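PDB 5OKL: afamin from Homo sapiens, which carries hydrophobic molecules in body fluids, keeps lipidated Wnt proteins soluble and active, and binds vitamin E. Local coordinates for residues V162-V167 and T183-V188; V213-Y218 and D240-Y245; L350-I355 and E382-S387. One frame throughout, in Å; residues are numbered along the deposited sequence. Where two conformers were deposited one is given.

In the fold
From the N terminus, the three contacts come in series: each loop closes before the next opens, and none nest or cross. Interaction 1 closes a loop of 15 residues and ties helix 154-169 of the first albumin repeat to the start of helix 186-209. That helix leads into helix 211-225, which interaction 2 pairs with helix 231-250, closing a 21-residue loop in the pocket region of the second repeat. Interaction 3 closes a loop of 26 residues, joining helix 346-363 to helix 376-417, which enters the third repeat. Interactions 2 and 3 touch where the Phe216 carbonyl and the Ile217 side chain pack on Leu350, whereas interactions 1 and 3 lie on opposite sides of the chain's centre.

Interaction 1: V162-V167 and T183-V188; sequences VHFEEV and TRAIPV
His163 meets Val188 at the edge of the contact, its carbonyl O lying 4.2 Å from Val188 CG2 and its CB only slightly farther off. One residue on, Phe164 leaves the helix with CG anti to the backbone N (chi1 -159°), a torsion that swings the ring over to the second segment. The ring presents its edge there: CE1 stands 3.7 Å from Ala185 CB, near the ring plane, and CD1 comes within 4.4 Å of Val188 CG1. Phe141 stacks on the same ring, adding a third part of the first albumin repeat to this pair. The arrangement belongs to the all-helical albumin fold. Helix 154-169 is followed by a connection that contains the short helix 177-182 and is bridged by the Cys171-Cys180 disulfide; the chain then comes back past helix 154-169 on entering helix 186-209, which carries it from the first repeat into the second. Val167 points into this return. Its CG1 sits 3.6 Å from Arg184 O and 3.7 Å from Arg184 CB, the two side chains meeting at a slant, while CG2 slides past Val188 CG2 at 4.1 Å, the side chains running in opposite directions. With an alanine here both methyls go, and a gap would probably open between the Arg184 backbone and Val188 CG2, leaving the turn less firmly seated on the helix. Past Val167 the link turns polar: the extended Arg184 side chain carries NH1 to Ser170 O in a weak hydrogen bond, and Val167 O bonds to Ser170 OG.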
ATOM      1  N   VAL A 162     -12.941  16.507   0.696  1.00 65.36           N
ATOM      2  CA  VAL A 162     -13.299  17.553   1.674  1.00 70.69           C
ATOM      3  C   VAL A 162     -12.056  18.376   2.081  1.00 69.66           C
ATOM      4  O   VAL A 162     -12.158  19.583   2.247  1.00 80.37           O
ATOM      5  CB  VAL A 162     -14.005  16.953   2.923  1.00 72.27           C
ATOM      6  CG1 VAL A 162     -14.134  17.975   4.053  1.00 78.44           C
ATOM      7  CG2 VAL A 162     -15.379  16.405   2.549  1.00 75.69           C
ATOM      8  N   HIS A 163     -10.904  17.724   2.247  1.00 62.98           N
ATOM      9  CA  HIS A 163      -9.636  18.422   2.498  1.00 65.95           C
ATOM     10  C   HIS A 163      -9.155  19.218   1.265  1.00 67.29           C
ATOM     11  O   HIS A 163      -8.452  20.226   1.405  1.00 60.75           O
ATOM     12  CB  HIS A 163      -8.519  17.463   2.936  1.00 65.25           C
ATOM     13  CG  HIS A 163      -8.742  16.827   4.271  1.00 70.69           C
ATOM     14  ND1 HIS A 163      -9.522  17.398   5.253  1.00 76.78           N
ATOM     15  CD2 HIS A 163      -8.275  15.667   4.788  1.00 75.30           C
ATOM     16  CE1 HIS A 163      -9.527  16.619   6.318  1.00 80.61           C
ATOM     17  NE2 HIS A 163      -8.772  15.565   6.065  1.00 78.45           N
ATOM     18  N   PHE A 164      -9.511  18.753   0.069  1.00 66.03           N
ATOM     19  CA  PHE A 164      -9.205  19.479  -1.164  1.00 68.56           C
ATOM     20  C   PHE A 164     -10.077  20.736  -1.342  1.00 72.61           C
ATOM     21  O   PHE A 164      -9.581  21.784  -1.751  1.00 64.98           O
ATOM     22  CB  PHE A 164      -9.334  18.555  -2.376  1.00 72.75           C
ATOM     23  CG  PHE A 164      -8.569  19.034  -3.595  1.00 70.33           C
ATOM     24  CD1 PHE A 164      -7.174  18.974  -3.631  1.00 64.09           C
ATOM     25  CD2 PHE A 164      -9.245  19.522  -4.717  1.00 70.77           C
ATOM     26  CE1 PHE A 164      -6.475  19.402  -4.747  1.00 66.88           C
ATOM     27  CE2 PHE A 164      -8.546  19.947  -5.840  1.00 71.30           C
ATOM     28  CZ  PHE A 164      -7.161  19.884  -5.856  1.00 69.55           C
ATOM     29  N   GLU A 165     -11.367  20.637  -1.033  1.00 71.60           N
ATOM     30  CA  GLU A 165     -12.279  21.803  -1.074  1.00 77.66           C
ATOM     31  C   GLU A 165     -11.803  22.941  -0.159  1.00 72.47           C
ATOM     32  O   GLU A 165     -11.863  24.110  -0.543  1.00 64.53           O
ATOM     33  CB  GLU A 165     -13.723  21.408  -0.713  1.00 78.75           C
ATOM     34  CG  GLU A 165     -14.711  22.576  -0.703  1.00 83.81           C
ATOM     35  CD  GLU A 165     -16.182  22.159  -0.701  1.00 94.87           C
ATOM     36  OE1 GLU A 165     -17.007  22.872  -0.077  1.00103.83           O
ATOM     37  OE2 GLU A 165     -16.530  21.129  -1.319  1.00 92.94           O
ATOM     38  N   GLU A 166     -11.334  22.586   1.034  1.00 70.16           N
ATOM     39  CA  GLU A 166     -10.791  23.564   1.988  1.00 74.11           C
ATOM     40  C   GLU A 166      -9.487  24.198   1.465  1.00 68.41           C
ATOM     41  O   GLU A 166      -9.322  25.414   1.549  1.00 66.17           O
ATOM     42  CB  GLU A 166     -10.567  22.924   3.372  1.00 80.39           C
ATOM     43  CG  GLU A 166     -11.852  22.469   4.069  1.00 92.05           C
ATOM     44  CD  GLU A 166     -11.629  21.543   5.272  1.00 94.47           C
ATOM     45  OE1 GLU A 166     -10.466  21.258   5.640  1.00101.22           O
ATOM     46  OE2 GLU A 166     -12.635  21.088   5.858  1.00 88.29           O
ATOM     47  N   VAL A 167      -8.592  23.376   0.906  1.00 58.30           N
ATOM     48  CA  VAL A 167      -7.309  23.850   0.362  1.00 62.21           C
ATOM     49  C   VAL A 167      -7.491  24.693  -0.909  1.00 65.92           C
ATOM     50  O   VAL A 167      -6.926  25.789  -1.018  1.00 64.66           O
ATOM     51  CB  VAL A 167      -6.321  22.689   0.098  1.00 60.77           C
ATOM     52  CG1 VAL A 167      -5.113  23.162  -0.688  1.00 67.90           C
ATOM     53  CG2 VAL A 167      -5.846  22.061   1.398  1.00 64.46           C
ATOM     54  N   THR A 183       0.710  23.397  -5.478  1.00 75.73           N
ATOM     55  CA  THR A 183       1.303  23.527  -4.150  1.00 80.49           C
ATOM     56  C   THR A 183       0.123  23.517  -3.145  1.00 78.91           C
ATOM     57  O   THR A 183      -1.009  23.809  -3.505  1.00 98.45           O
ATOM     58  CB  THR A 183       2.127  24.829  -4.013  1.00 80.23           C
ATOM     59  OG1 THR A 183       2.924  25.021  -5.194  1.00 84.74           O
ATOM     60  CG2 THR A 183       3.035  24.797  -2.779  1.00 76.91           C
ATOM     61  N   ARG A 184       0.392  23.176  -1.903  1.00 65.29           N
ATOM     62  CA  ARG A 184      -0.665  23.019  -0.862  1.00 67.64           C
ATOM     63  C   ARG A 184      -1.530  21.748  -0.986  1.00 66.40           C
ATOM     64  O   ARG A 184      -2.093  21.327   0.027  1.00 66.33           O
ATOM     65  CB  ARG A 184      -1.576  24.258  -0.715  1.00 65.35           C
ATOM     66  CG  ARG A 184      -0.850  25.563  -0.489  1.00 69.89           C
ATOM     67  CD  ARG A 184      -1.852  26.678  -0.247  1.00 67.26           C
ATOM     68  NE  ARG A 184      -1.183  27.967  -0.067  1.00 67.78           N
ATOM     69  CZ  ARG A 184      -1.805  29.143   0.098  1.00 65.06           C
ATOM     70  NH1 ARG A 184      -3.130  29.208   0.116  1.00 60.55           N
ATOM     71  NH2 ARG A 184      -1.089  30.255   0.248  1.00 67.39           N
ATOM     72  N   ALA A 185      -1.632  21.146  -2.178  1.00 62.70           N
ATOM     73  CA  ALA A 185      -2.275  19.835  -2.351  1.00 63.83           C
ATOM     74  C   ALA A 185      -1.307  18.657  -2.167  1.00 65.78           C
ATOM     75  O   ALA A 185      -1.746  17.498  -2.164  1.00 64.14           O
ATOM     76  CB  ALA A 185      -2.949  19.739  -3.714  1.00 63.73           C
ATOM     77  N   ILE A 186      -0.009  18.950  -2.023  1.00 61.26           N
ATOM     78  CA  ILE A 186       1.014  17.916  -1.782  1.00 64.23           C
ATOM     79  C   ILE A 186       0.786  17.160  -0.447  1.00 58.36           C
ATOM     80  O   ILE A 186       0.987  15.952  -0.401  1.00 59.81           O
ATOM     81  CB  ILE A 186       2.464  18.502  -1.904  1.00 65.39           C
ATOM     82  CG1 ILE A 186       2.761  18.894  -3.359  1.00 68.95           C
ATOM     83  CG2 ILE A 186       3.519  17.518  -1.398  1.00 63.73           C
ATOM     84  CD1 ILE A 186       3.959  19.812  -3.541  1.00 68.43           C
ATOM     85  N   PRO A 187       0.392  17.864   0.634  1.00 61.78           N
ATOM     86  CA  PRO A 187      -0.050  17.171   1.866  1.00 61.62           C
ATOM     87  C   PRO A 187      -1.355  16.364   1.744  1.00 60.64           C
ATOM     88  O   PRO A 187      -1.554  15.392   2.478  1.00 58.21           O
ATOM     89  CB  PRO A 187      -0.250  18.320   2.856  1.00 60.04           C
ATOM     90  CG  PRO A 187       0.660  19.391   2.376  1.00 59.72           C
ATOM     91  CD  PRO A 187       0.685  19.288   0.893  1.00 60.34           C
ATOM     92  N   VAL A 188      -2.255  16.797   0.861  1.00 61.91           N
ATOM     93  CA  VAL A 188      -3.502  16.075   0.593  1.00 59.95           C
ATOM     94  C   VAL A 188      -3.185  14.777  -0.176  1.00 58.69           C
ATOM     95  O   VAL A 188      -3.664  13.691   0.186  1.00 59.31           O
ATOM     96  CB  VAL A 188      -4.500  16.965  -0.180  1.00 60.18           C
ATOM     97  CG1 VAL A 188      -5.746  16.182  -0.570  1.00 62.20           C
ATOM     98  CG2 VAL A 188      -4.865  18.190   0.654  1.00 64.37           C
TER

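Interaction 2: V213-Y218 and D240-Y245; sequences VVHFIY and DVSSNY
His215 and Ser242 mark the closest backbone approach, their CA atoms 6.3 Å apart, where two helices cross obliquely in opposing senses, with 129° between their N-to-C directions and the segment axes 9.6 Å apart at closest. His215 holds CG anti to its carbonyl carbon (chi1 -80°), which brings the imidazole to Ser242 although its CB does not point straight there. Ser242 OG lies over the centre of one ring face, 3.2 Å above the plane of the His215 imidazole, and its CB makes a CH-pi contact with the same face, 3.8 Å from the ring centroid. Both groups find their firm polar partners along their own helices: Ser242 OG bonds to Val238 O and His215 ND1 to Thr211 O. A weak bond from His215 NE2 to Glu239 OE2 crosses to the other helix. With an acceptor near each nitrogen, the ring may be drawn toward the protonated form. Val214 CG1 comes to 4.3 Å from Ser242 OG, and its side chain also packs on Leu206 of helix 186-209. Both helices belong to the region of the second albumin domain that forms the deep pocket for hydrophobic ligands, and the disulfides Cys203-Cys249 and Cys248-Cys256 link helix 231-250 to its helical neighbours. A turn beyond His215, Val241 CG1 stands 3.6 Å from the centroid of the Tyr218 ring and nearly on its normal, a CH-pi contact centred on the face. At its far end the ring meets Tyr245 obliquely, planes at 40° and centroids 5.2 Å apart, and the hydroxyls hydrogen-bond, Tyr218 OH to Tyr245 OH, at a very short 2.5 Å, a length to be read with caution; either could be the donor. Phe153 meets the Tyr245 ring from another part of the chain.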
ATOM      1  N   VAL A 213      -5.139 -14.530   7.297  1.00 50.21           N
ATOM      2  CA  VAL A 213      -4.026 -13.591   7.476  1.00 43.75           C
ATOM      3  C   VAL A 213      -4.526 -12.159   7.743  1.00 42.50           C
ATOM      4  O   VAL A 213      -3.951 -11.456   8.566  1.00 46.66           O
ATOM      5  CB  VAL A 213      -3.007 -13.676   6.308  1.00 50.39           C
ATOM      6  CG1 VAL A 213      -2.011 -12.526   6.347  1.00 54.27           C
ATOM      7  CG2 VAL A 213      -2.236 -14.989   6.408  1.00 53.77           C
ATOM      8  N   VAL A 214      -5.598 -11.729   7.083  1.00 43.27           N
ATOM      9  CA  VAL A 214      -6.176 -10.400   7.394  1.00 43.20           C
ATOM     10  C   VAL A 214      -6.632 -10.343   8.858  1.00 46.08           C
ATOM     11  O   VAL A 214      -6.474  -9.300   9.513  1.00 48.68           O
ATOM     12  CB  VAL A 214      -7.366 -10.018   6.474  1.00 43.68           C
ATOM     13  CG1 VAL A 214      -8.058  -8.723   6.929  1.00 43.51           C
ATOM     14  CG2 VAL A 214      -6.911  -9.893   5.037  1.00 47.68           C
ATOM     15  N   HIS A 215      -7.209 -11.445   9.366  1.00 40.56           N
ATOM     16  CA  HIS A 215      -7.653 -11.472  10.754  1.00 42.03           C
ATOM     17  C   HIS A 215      -6.442 -11.242  11.672  1.00 39.72           C
ATOM     18  O   HIS A 215      -6.483 -10.367  12.530  1.00 39.46           O
ATOM     19  CB  HIS A 215      -8.374 -12.781  11.124  1.00 43.41           C
ATOM     20  CG  HIS A 215      -9.803 -12.833  10.671  1.00 46.71           C
ATOM     21  ND1 HIS A 215     -10.164 -12.973   9.348  1.00 43.95           N
ATOM     22  CD2 HIS A 215     -10.963 -12.809  11.373  1.00 48.89           C
ATOM     23  CE1 HIS A 215     -11.481 -13.017   9.254  1.00 46.71           C
ATOM     24  NE2 HIS A 215     -11.990 -12.911  10.466  1.00 45.55           N
ATOM     25  N   PHE A 216      -5.362 -11.983  11.438  1.00 35.32           N
ATOM     26  CA  PHE A 216      -4.187 -11.869  12.288  1.00 41.01           C
ATOM     27  C   PHE A 216      -3.470 -10.518  12.201  1.00 39.07           C
ATOM     28  O   PHE A 216      -2.955 -10.038  13.220  1.00 36.60           O
ATOM     29  CB  PHE A 216      -3.229 -13.066  12.104  1.00 43.56           C
ATOM     30  CG  PHE A 216      -3.664 -14.261  12.892  1.00 42.25           C
ATOM     31  CD1 PHE A 216      -4.687 -15.067  12.427  1.00 45.83           C
ATOM     32  CD2 PHE A 216      -3.122 -14.521  14.139  1.00 43.84           C
ATOM     33  CE1 PHE A 216      -5.149 -16.146  13.167  1.00 45.85           C
ATOM     34  CE2 PHE A 216      -3.573 -15.594  14.888  1.00 45.35           C
ATOM     35  CZ  PHE A 216      -4.578 -16.419  14.403  1.00 45.10           C
ATOM     36  N   ILE A 217      -3.497  -9.890  11.020  1.00 36.86           N
ATOM     37  CA  ILE A 217      -3.035  -8.518  10.875  1.00 37.03           C
ATOM     38  C   ILE A 217      -3.849  -7.600  11.762  1.00 36.05           C
ATOM     39  O   ILE A 217      -3.282  -6.736  12.467  1.00 35.72           O
ATOM     40  CB  ILE A 217      -3.107  -8.008   9.403  1.00 35.42           C
ATOM     41  CG1 ILE A 217      -2.023  -8.684   8.570  1.00 38.26           C
ATOM     42  CG2 ILE A 217      -2.924  -6.493   9.322  1.00 34.45           C
ATOM     43  CD1 ILE A 217      -2.209  -8.519   7.077  1.00 39.76           C
ATOM     44  N   TYR A 218      -5.165  -7.759  11.744  1.00 35.31           N
ATOM     45  CA  TYR A 218      -5.978  -6.833  12.545  1.00 42.72           C
ATOM     46  C   TYR A 218      -6.014  -7.122  14.049  1.00 36.87           C
ATOM     47  O   TYR A 218      -6.101  -6.186  14.830  1.00 37.74           O
ATOM     48  CB  TYR A 218      -7.341  -6.550  11.909  1.00 43.06           C
ATOM     49  CG  TYR A 218      -7.178  -5.385  10.979  1.00 45.91           C
ATOM     50  CD1 TYR A 218      -7.215  -4.077  11.460  1.00 46.38           C
ATOM     51  CD2 TYR A 218      -6.914  -5.586   9.624  1.00 48.35           C
ATOM     52  CE1 TYR A 218      -7.023  -2.996  10.606  1.00 48.40           C
ATOM     53  CE2 TYR A 218      -6.704  -4.523   8.771  1.00 50.65           C
ATOM     54  CZ  TYR A 218      -6.755  -3.229   9.256  1.00 51.82           C
ATOM     55  OH  TYR A 218      -6.544  -2.174   8.378  1.00 52.26           O
ATOM     56  N   ASP A 240     -15.667  -7.536  12.280  1.00 40.40           N
ATOM     57  CA  ASP A 240     -16.244  -6.403  11.570  1.00 42.02           C
ATOM     58  C   ASP A 240     -15.248  -5.798  10.557  1.00 40.27           C
ATOM     59  O   ASP A 240     -15.621  -5.487   9.431  1.00 40.53           O
ATOM     60  CB  ASP A 240     -16.672  -5.301  12.545  1.00 47.44           C
ATOM     61  CG  ASP A 240     -17.869  -5.678  13.398  1.00 55.28           C
ATOM     62  OD1 ASP A 240     -18.629  -6.614  13.024  1.00 56.38           O
ATOM     63  OD2 ASP A 240     -18.042  -4.999  14.451  1.00 64.95           O
ATOM     64  N   VAL A 241     -13.997  -5.645  10.963  1.00 38.48           N
ATOM     65  CA  VAL A 241     -12.971  -5.053  10.096  1.00 39.48           C
ATOM     66  C   VAL A 241     -12.687  -5.979   8.928  1.00 42.28           C
ATOM     67  O   VAL A 241     -12.618  -5.528   7.781  1.00 42.50           O
ATOM     68  CB  VAL A 241     -11.679  -4.726  10.879  1.00 42.42           C
ATOM     69  CG1 VAL A 241     -10.551  -4.300   9.933  1.00 41.68           C
ATOM     70  CG2 VAL A 241     -11.961  -3.635  11.925  1.00 41.79           C
ATOM     71  N   SER A 242     -12.565  -7.277   9.216  1.00 43.82           N
ATOM     72  CA  SER A 242     -12.374  -8.291   8.166  1.00 49.66           C
ATOM     73  C   SER A 242     -13.458  -8.245   7.088  1.00 48.49           C
ATOM     74  O   SER A 242     -13.147  -8.302   5.895  1.00 47.11           O
ATOM     75  CB  SER A 242     -12.309  -9.692   8.759  1.00 55.21           C
ATOM     76  OG  SER A 242     -11.216  -9.781   9.659  1.00 74.72           O
ATOM     77  N   SER A 243     -14.720  -8.154   7.505  1.00 46.32           N
ATOM     78  CA  SER A 243     -15.833  -8.046   6.557  0.58 50.01           C
ATOM     79  C   SER A 243     -15.794  -6.720   5.780  1.00 49.31           C
ATOM     80  O   SER A 243     -16.145  -6.673   4.609  1.00 53.57           O
ATOM     81  CB  SER A 243     -17.183  -8.198   7.273  0.58 52.68           C
ATOM     82  OG  SER A 243     -17.399  -7.147   8.196  0.58 56.92           O
ATOM     83  N   ASN A 244     -15.370  -5.650   6.447  1.00 47.01           N
ATOM     84  CA  ASN A 244     -15.157  -4.358   5.800  1.00 47.88           C
ATOM     85  C   ASN A 244     -14.165  -4.548   4.623  1.00 52.37           C
ATOM     86  O   ASN A 244     -14.458  -4.142   3.484  1.00 49.82           O
ATOM     87  CB  ASN A 244     -14.661  -3.330   6.840  1.00 47.81           C
ATOM     88  CG  ASN A 244     -14.643  -1.876   6.320  1.00 56.35           C
ATOM     89  OD1 ASN A 244     -15.275  -1.522   5.327  1.00 60.78           O
ATOM     90  ND2 ASN A 244     -13.928  -1.023   7.033  1.00 59.78           N
ATOM     91  N   TYR A 245     -13.037  -5.222   4.890  1.00 49.78           N
ATOM     92  CA  TYR A 245     -12.024  -5.485   3.851  1.00 51.51           C
ATOM     93  C   TYR A 245     -12.509  -6.372   2.684  1.00 48.67           C
ATOM     94  O   TYR A 245     -12.155  -6.104   1.547  1.00 45.76           O
ATOM     95  CB  TYR A 245     -10.705  -6.019   4.452  1.00 51.10           C
ATOM     96  CG  TYR A 245      -9.797  -4.904   4.917  1.00 51.26           C
ATOM     97  CD1 TYR A 245      -8.911  -4.307   4.038  1.00 49.74           C
ATOM     98  CD2 TYR A 245      -9.846  -4.419   6.220  1.00 47.49           C
ATOM     99  CE1 TYR A 245      -8.084  -3.289   4.443  1.00 45.66           C
ATOM    100  CE2 TYR A 245      -9.023  -3.394   6.627  1.00 49.63           C
ATOM    101  CZ  TYR A 245      -8.150  -2.829   5.714  1.00 48.94           C
ATOM    102  OH  TYR A 245      -7.305  -1.806   6.035  1.00 60.06           O
TER

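Interaction 3: L350-I355 and E382-S387; sequences LRIVQI and ETTEKS
Thr383 and Ile355 meet tip to tip, the threonine CG2 lying 3.5 Å from Ile355 CD1, tighter than usual van der Waals contact. Its OG1 sits between the backbone N and the carbonyl carbon (chi1 70°), 4.2 Å from Ile352 CG1. This hydroxyl has two hydrogen-bond acceptors, Phe380 O and Glu348 OE2, between which its single proton must be shared. Thr383 also completes the Asn-Glu-Thr glycosylation sequon of Asn381, and a bound N-acetylglucosamine lies about 6 Å from the side chain of the next residue, Thr384. That residue turns OG1 beside its backbone N (chi1 -62°), toward Phe380 O a turn earlier, with Glu348 OE2 as a weaker alternative for the proton. Ile352 CD1 comes in at a slant and rests 3.6 Å from Thr384 OG1, while its side chain also packs on Phe333 and Tyr337 of helix 326-339. Ser387, one turn after Thr383, brings OG to 4.3 Å from Arg351 NH2. Glu348, a turn before Arg351 on the same helix, bridges the two: its OE1 accepts a hydrogen bond from Ser387 OG and forms a salt bridge with Arg351 NH2. Arg351 reaches further, with NH2 also paired to Asp451 and NH1 bonded to Ala483 O, both in the third albumin repeat. The segment axes come no nearer than 10.9 Å and little surface is buried between them, so the helices appear to be held less by apolar burial than by isoleucine tips set against threonines and by the Glu348 carboxylate, which gathers the hydroxyls of the facing helix.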
ATOM      1  N   LEU A 350       3.776 -10.576  13.618  1.00 37.94           N
ATOM      2  CA  LEU A 350       3.306 -11.745  12.877  1.00 38.73           C
ATOM      3  C   LEU A 350       4.386 -12.798  12.728  1.00 41.33           C
ATOM      4  O   LEU A 350       4.083 -13.991  12.748  1.00 44.42           O
ATOM      5  CB  LEU A 350       2.751 -11.351  11.498  1.00 45.11           C
ATOM      6  CG  LEU A 350       1.494 -10.456  11.524  1.00 47.62           C
ATOM      7  CD1 LEU A 350       0.867 -10.317  10.161  1.00 47.80           C
ATOM      8  CD2 LEU A 350       0.447 -10.915  12.526  1.00 52.35           C
ATOM      9  N   ARG A 351       5.643 -12.375  12.587  1.00 42.10           N
ATOM     10  CA  ARG A 351       6.774 -13.311  12.577  1.00 41.57           C
ATOM     11  C   ARG A 351       6.864 -14.022  13.909  1.00 37.67           C
ATOM     12  O   ARG A 351       7.119 -15.222  13.958  1.00 41.77           O
ATOM     13  CB  ARG A 351       8.104 -12.600  12.298  1.00 44.40           C
ATOM     14  CG  ARG A 351       8.319 -12.231  10.837  1.00 47.72           C
ATOM     15  CD  ARG A 351       9.708 -11.632  10.556  1.00 48.99           C
ATOM     16  NE  ARG A 351       9.894 -10.234  10.930  1.00 51.82           N
ATOM     17  CZ  ARG A 351       9.675  -9.179  10.135  1.00 50.31           C
ATOM     18  NH1 ARG A 351       9.212  -9.336   8.895  1.00 52.72           N
ATOM     19  NH2 ARG A 351       9.924  -7.952  10.593  1.00 51.38           N
ATOM     20  N   ILE A 352       6.658 -13.283  14.988  1.00 37.77           N
ATOM     21  CA  ILE A 352       6.680 -13.861  16.350  1.00 38.22           C
ATOM     22  C   ILE A 352       5.567 -14.910  16.558  1.00 36.43           C
ATOM     23  O   ILE A 352       5.818 -15.972  17.130  1.00 39.75           O
ATOM     24  CB  ILE A 352       6.671 -12.742  17.421  1.00 37.82           C
ATOM     25  CG1 ILE A 352       8.047 -12.062  17.418  1.00 41.91           C
ATOM     26  CG2 ILE A 352       6.349 -13.288  18.810  1.00 36.85           C
ATOM     27  CD1 ILE A 352       8.119 -10.760  18.196  1.00 44.94           C
ATOM     28  N   VAL A 353       4.366 -14.616  16.063  1.00 38.85           N
ATOM     29  CA  VAL A 353       3.227 -15.558  16.081  1.00 39.71           C
ATOM     30  C   VAL A 353       3.610 -16.855  15.369  1.00 42.28           C
ATOM     31  O   VAL A 353       3.429 -17.954  15.900  1.00 40.65           O
ATOM     32  CB  VAL A 353       1.957 -14.933  15.432  1.00 40.43           C
ATOM     33  CG1 VAL A 353       0.854 -15.967  15.210  1.00 41.14           C
ATOM     34  CG2 VAL A 353       1.408 -13.817  16.309  1.00 39.90           C
ATOM     35  N   GLN A 354       4.175 -16.723  14.175  1.00 42.01           N
ATOM     36  CA  GLN A 354       4.568 -17.883  13.386  1.00 42.26           C
ATOM     37  C   GLN A 354       5.678 -18.708  14.030  1.00 44.81           C
ATOM     38  O   GLN A 354       5.642 -19.947  13.973  1.00 47.62           O
ATOM     39  CB  GLN A 354       4.965 -17.426  11.975  1.00 44.50           C
ATOM     40  CG  GLN A 354       5.110 -18.532  10.945  1.00 53.80           C
ATOM     41  CD  GLN A 354       3.902 -19.440  10.866  1.00 61.49           C
ATOM     42  OE1 GLN A 354       2.763 -18.972  10.899  1.00 77.05           O
ATOM     43  NE2 GLN A 354       4.142 -20.752  10.784  1.00 64.12           N
ATOM     44  N   ILE A 355       6.670 -18.029  14.625  1.00 44.06           N
ATOM     45  CA  ILE A 355       7.727 -18.690  15.391  1.00 45.24           C
ATOM     46  C   ILE A 355       7.121 -19.471  16.587  1.00 45.46           C
ATOM     47  O   ILE A 355       7.511 -20.610  16.864  1.00 45.88           O
ATOM     48  CB  ILE A 355       8.776 -17.663  15.885  1.00 51.31           C
ATOM     49  CG1 ILE A 355       9.614 -17.133  14.714  1.00 51.08           C
ATOM     50  CG2 ILE A 355       9.714 -18.272  16.920  1.00 48.72           C
ATOM     51  CD1 ILE A 355      10.241 -15.778  14.998  1.00 51.62           C
ATOM     52  N   GLU A 382      15.435 -12.932  20.452  1.00 55.57           N
ATOM     53  CA  GLU A 382      16.456 -13.141  19.424  1.00 59.80           C
ATOM     54  C   GLU A 382      16.088 -12.518  18.072  1.00 62.53           C
ATOM     55  O   GLU A 382      16.908 -11.792  17.490  1.00 52.91           O
ATOM     56  CB  GLU A 382      16.758 -14.642  19.261  1.00 68.81           C
ATOM     57  CG  GLU A 382      17.672 -14.995  18.080  1.00 76.82           C
ATOM     58  CD  GLU A 382      18.395 -16.328  18.234  1.00 86.93           C
ATOM     59  OE1 GLU A 382      17.966 -17.193  19.040  1.00 85.18           O
ATOM     60  OE2 GLU A 382      19.417 -16.500  17.532  1.00 90.41           O
ATOM     61  N   THR A 383      14.875 -12.778  17.572  1.00 57.23           N
ATOM     62  CA  THR A 383      14.501 -12.272  16.248  1.00 57.53           C
ATOM     63  C   THR A 383      14.272 -10.756  16.288  1.00 50.80           C
ATOM     64  O   THR A 383      14.660 -10.041  15.370  1.00 49.63           O
ATOM     65  CB  THR A 383      13.255 -12.989  15.645  1.00 65.38           C
ATOM     66  OG1 THR A 383      12.078 -12.625  16.376  1.00 65.99           O
ATOM     67  CG2 THR A 383      13.427 -14.509  15.670  1.00 66.55           C
ATOM     68  N   THR A 384      13.648 -10.276  17.354  1.00 46.58           N
ATOM     69  CA  THR A 384      13.438  -8.843  17.538  1.00 51.59           C
ATOM     70  C   THR A 384      14.772  -8.058  17.568  1.00 53.72           C
ATOM     71  O   THR A 384      14.882  -7.003  16.921  1.00 49.98           O
ATOM     72  CB  THR A 384      12.624  -8.596  18.824  1.00 57.63           C
ATOM     73  OG1 THR A 384      11.344  -9.230  18.675  1.00 66.52           O
ATOM     74  CG2 THR A 384      12.431  -7.123  19.101  1.00 58.21           C
ATOM     75  N   GLU A 385      15.765  -8.588  18.300  1.00 52.01           N
ATOM     76  CA  GLU A 385      17.103  -7.975  18.367  1.00 62.18           C
ATOM     77  C   GLU A 385      17.801  -7.954  17.023  1.00 52.66           C
ATOM     78  O   GLU A 385      18.333  -6.915  16.631  1.00 55.73           O
ATOM     79  CB  GLU A 385      18.007  -8.654  19.417  1.00 67.96           C
ATOM     80  CG  GLU A 385      17.896  -8.042  20.806  1.00 78.45           C
ATOM     81  CD  GLU A 385      18.214  -6.551  20.819  1.00 85.85           C
ATOM     82  OE1 GLU A 385      19.232  -6.157  20.208  1.00 87.99           O
ATOM     83  OE2 GLU A 385      17.430  -5.779  21.418  1.00 95.10           O
ATOM     84  N   LYS A 386      17.766  -9.080  16.310  1.00 56.14           N
ATOM     85  CA  LYS A 386      18.290  -9.135  14.932  1.00 64.65           C
ATOM     86  C   LYS A 386      17.656  -8.087  14.021  1.00 60.46           C
ATOM     87  O   LYS A 386      18.363  -7.459  13.234  1.00 58.73           O
ATOM     88  CB  LYS A 386      18.090 -10.515  14.294  1.00 72.11           C
ATOM     89  CG  LYS A 386      19.022 -11.609  14.803  1.00 83.63           C
ATOM     90  CD  LYS A 386      18.577 -12.979  14.300  1.00 88.26           C
ATOM     91  CE  LYS A 386      19.499 -14.090  14.783  1.00 87.90           C
ATOM     92  NZ  LYS A 386      20.849 -13.998  14.163  1.00 89.32           N
ATOM     93  N   SER A 387      16.336  -7.905  14.126  1.00 52.97           N
ATOM     94  CA  SER A 387      15.619  -6.963  13.260  1.00 50.91           C
ATOM     95  C   SER A 387      15.930  -5.521  13.630  1.00 49.98           C
ATOM     96  O   SER A 387      16.108  -4.672  12.739  1.00 51.49           O
ATOM     97  CB  SER A 387      14.094  -7.193  13.305  1.00 53.50           C
ATOM     98  OG  SER A 387      13.716  -8.349  12.608  1.00 53.14           O
TER